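Local coordinates for proline dipeptidase (Streptococcus agalactiae, PDB 3OOO), which is probably a manganese-dependent M24B peptidase that cleaves dipeptides ending in proline, here represented by its N-terminal domain, at residues F34-H39 with V62-Q67. Numbering follows the deposited sequence.
Sequences FFCDPH and VSRAKQ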
loop_
_atom_site.group_PDB
_atom_site.type_symbol
_atom_site.label_atom_id
_atom_site.label_comp_id
_atom_site.label_asym_id
_atom_site.label_seq_id
_atom_site.Cartn_x
_atom_site.Cartn_y
_atom_site.Cartn_z
ATOM N N PHE A 34 13.880 12.262 -12.076
ATOM C CA PHE A 34 14.518 11.925 -10.810
ATOM C C PHE A 34 13.998 10.576 -10.332
ATOM O O PHE A 34 12.794 10.423 -10.104
ATOM C CB PHE A 34 14.236 13.020 -9.767
ATOM C CG PHE A 34 14.721 12.691 -8.373
ATOM C CD1 PHE A 34 16.073 12.791 -8.041
ATOM C CD2 PHE A 34 13.820 12.295 -7.386
ATOM C CE1 PHE A 34 16.521 12.489 -6.756
ATOM C CE2 PHE A 34 14.257 11.995 -6.092
ATOM C CZ PHE A 34 15.614 12.090 -5.776
ATOM N N PHE A 35 14.905 9.606 -10.210
ATOM C CA PHE A 35 14.569 8.296 -9.655
ATOM C C PHE A 35 15.100 8.111 -8.246
ATOM O O PHE A 35 16.306 8.220 -8.007
ATOM C CB PHE A 35 15.078 7.134 -10.521
ATOM C CG PHE A 35 14.605 5.786 -10.033
ATOM C CD1 PHE A 35 13.441 5.226 -10.543
ATOM C CD2 PHE A 35 15.298 5.103 -9.027
ATOM C CE1 PHE A 35 12.979 3.991 -10.084
ATOM C CE2 PHE A 35 14.841 3.868 -8.558
ATOM C CZ PHE A 35 13.682 3.316 -9.087
ATOM N N CYS A 36 14.191 7.795 -7.327
ATOM C CA CYS A 36 14.552 7.383 -5.978
ATOM C C CYS A 36 13.495 6.412 -5.482
ATOM O O CYS A 36 12.302 6.707 -5.547
ATOM C CB CYS A 36 14.621 8.590 -5.036
ATOM S SG CYS A 36 14.958 8.168 -3.302
ATOM N N ASP A 37 13.924 5.244 -5.015
ATOM C CA ASP A 37 13.025 4.377 -4.267
ATOM C C ASP A 37 13.410 4.448 -2.795
ATOM O O ASP A 37 14.413 3.858 -2.386
ATOM C CB ASP A 37 13.054 2.930 -4.772
ATOM C CG ASP A 37 11.966 2.065 -4.129
ATOM O OD1 ASP A 37 11.360 2.487 -3.116
ATOM O OD2 ASP A 37 11.705 0.952 -4.637
ATOM N N PRO A 38 12.610 5.167 -1.990
ATOM C CA PRO A 38 12.975 5.384 -0.597
ATOM C C PRO A 38 12.614 4.207 0.305
ATOM O O PRO A 38 12.934 4.229 1.494
ATOM C CB PRO A 38 12.117 6.594 -0.216
ATOM C CG PRO A 38 10.877 6.379 -0.987
ATOM C CD PRO A 38 11.341 5.851 -2.329
ATOM N N HIS A 39 11.930 3.206 -0.253
ATOM C CA HIS A 39 11.449 2.056 0.519
ATOM C C HIS A 39 10.606 2.498 1.728
ATOM O O HIS A 39 9.536 3.071 1.524
ATOM C CB HIS A 39 12.609 1.116 0.854
ATOM C CG HIS A 39 13.144 0.404 -0.345
ATOM N ND1 HIS A 39 12.797 -0.895 -0.654
ATOM C CD2 HIS A 39 13.956 0.825 -1.343
ATOM C CE1 HIS A 39 13.395 -1.251 -1.776
ATOM N NE2 HIS A 39 14.100 -0.225 -2.218
ATOM N N VAL A 62 18.155 15.181 -1.006
ATOM C CA VAL A 62 17.786 16.559 -1.349
ATOM C C VAL A 62 18.697 17.181 -2.410
ATOM O O VAL A 62 18.207 17.770 -3.369
ATOM C CB VAL A 62 17.673 17.468 -0.091
ATOM C CG1 VAL A 62 17.523 18.938 -0.474
ATOM C CG2 VAL A 62 16.486 17.051 0.756
ATOM N N SER A 63 20.010 17.028 -2.245
ATOM C CA SER A 63 20.976 17.600 -3.185
ATOM C C SER A 63 20.767 17.048 -4.591
ATOM O O SER A 63 20.657 17.807 -5.560
ATOM C CB SER A 63 22.412 17.334 -2.722
ATOM O OG SER A 63 23.345 17.897 -3.629
ATOM N N ARG A 64 20.696 15.723 -4.698
ATOM C CA ARG A 64 20.469 15.072 -5.984
ATOM C C ARG A 64 19.136 15.496 -6.612
ATOM O O ARG A 64 19.053 15.728 -7.825
ATOM C CB ARG A 64 20.534 13.553 -5.824
ATOM C CG ARG A 64 20.501 12.802 -7.138
ATOM C CD ARG A 64 20.882 11.338 -6.967
ATOM N NE ARG A 64 19.900 10.552 -6.217
ATOM C CZ ARG A 64 18.884 9.894 -6.770
ATOM N NH1 ARG A 64 18.691 9.937 -8.085
ATOM N NH2 ARG A 64 18.056 9.191 -6.009
ATOM N N ALA A 65 18.095 15.594 -5.787
ATOM C CA ALA A 65 16.780 16.020 -6.262
ATOM C C ALA A 65 16.820 17.437 -6.830
ATOM O O ALA A 65 16.263 17.695 -7.900
ATOM C CB ALA A 65 15.740 15.905 -5.148
ATOM N N LYS A 66 17.506 18.335 -6.124
ATOM C CA LYS A 66 17.632 19.737 -6.541
ATOM C C LYS A 66 18.417 19.892 -7.842
ATOM O O LYS A 66 18.219 20.862 -8.581
ATOM C CB LYS A 66 18.267 20.572 -5.429
ATOM C CG LYS A 66 17.314 20.889 -4.290
ATOM C CD LYS A 66 17.943 21.804 -3.263
ATOM C CE LYS A 66 16.900 22.250 -2.250
ATOM N NZ LYS A 66 17.410 23.309 -1.342
ATOM N N GLN A 67 19.296 18.933 -8.120
ATOM C CA GLN A 67 20.044 18.915 -9.379
ATOM C C GLN A 67 19.186 18.374 -10.528
ATOM O O GLN A 67 19.539 18.522 -11.707
ATOM C CB GLN A 67 21.320 18.083 -9.219
ATOM C CG GLN A 67 22.330 18.696 -8.251
ATOM C CD GLN A 67 23.523 17.799 -8.000
ATOM O OE1 GLN A 67 24.191 17.354 -8.937
ATOM N NE2 GLN A 67 23.804 17.530 -6.728
#
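Phe-34 and Ala-65 bring the backbones closest, their CA atoms 6.5 Å apart, where the loop 34-39, extended through Phe-34 to Cys-36, passes beside the first turn of helix 62-68. Arg-64 reaches from the helix to the loop. Its chain bends at chi3 (68°), which turns the guanidinium end-on to the loop, and both terminal nitrogens donate to one backbone oxygen: Arg-64 NH2 lies 2.8 Å and NH1 of the same residue 2.9 Å from Phe-35 O. The oxygen sits in the guanidinium plane, whereas both donors are tilted out of the carbonyl plane toward the same face, and sharing one acceptor leaves neither bond straight. Arg-64 NE forms a salt bridge with Glu-61, giving the guanidinium a second anchor beside the carbonyl. One guanidinium face rests on Phe-34, whose CE1 stands 3.5 Å from Arg-64 CZ, with the two planes 29° apart.

In this Creatinase/Prolidase N-terminal domain, the contact joins the loop between helix 25-32 and strand 44-48 to the helix of a beta-alpha-beta crossover between the adjacent parallel strands 54-58 and 73-76 of the mixed sheet. Phe-34, with CG anti to N (chi1 173°), extends its ring beneath that helix onto Leu-55 and Val-57. Ala-65 CB packs over one ring face as a CH-pi contact, 3.9 Å from Phe-34 CZ, while Cys-36 CB lies 3.6 Å from Arg-64 NH2.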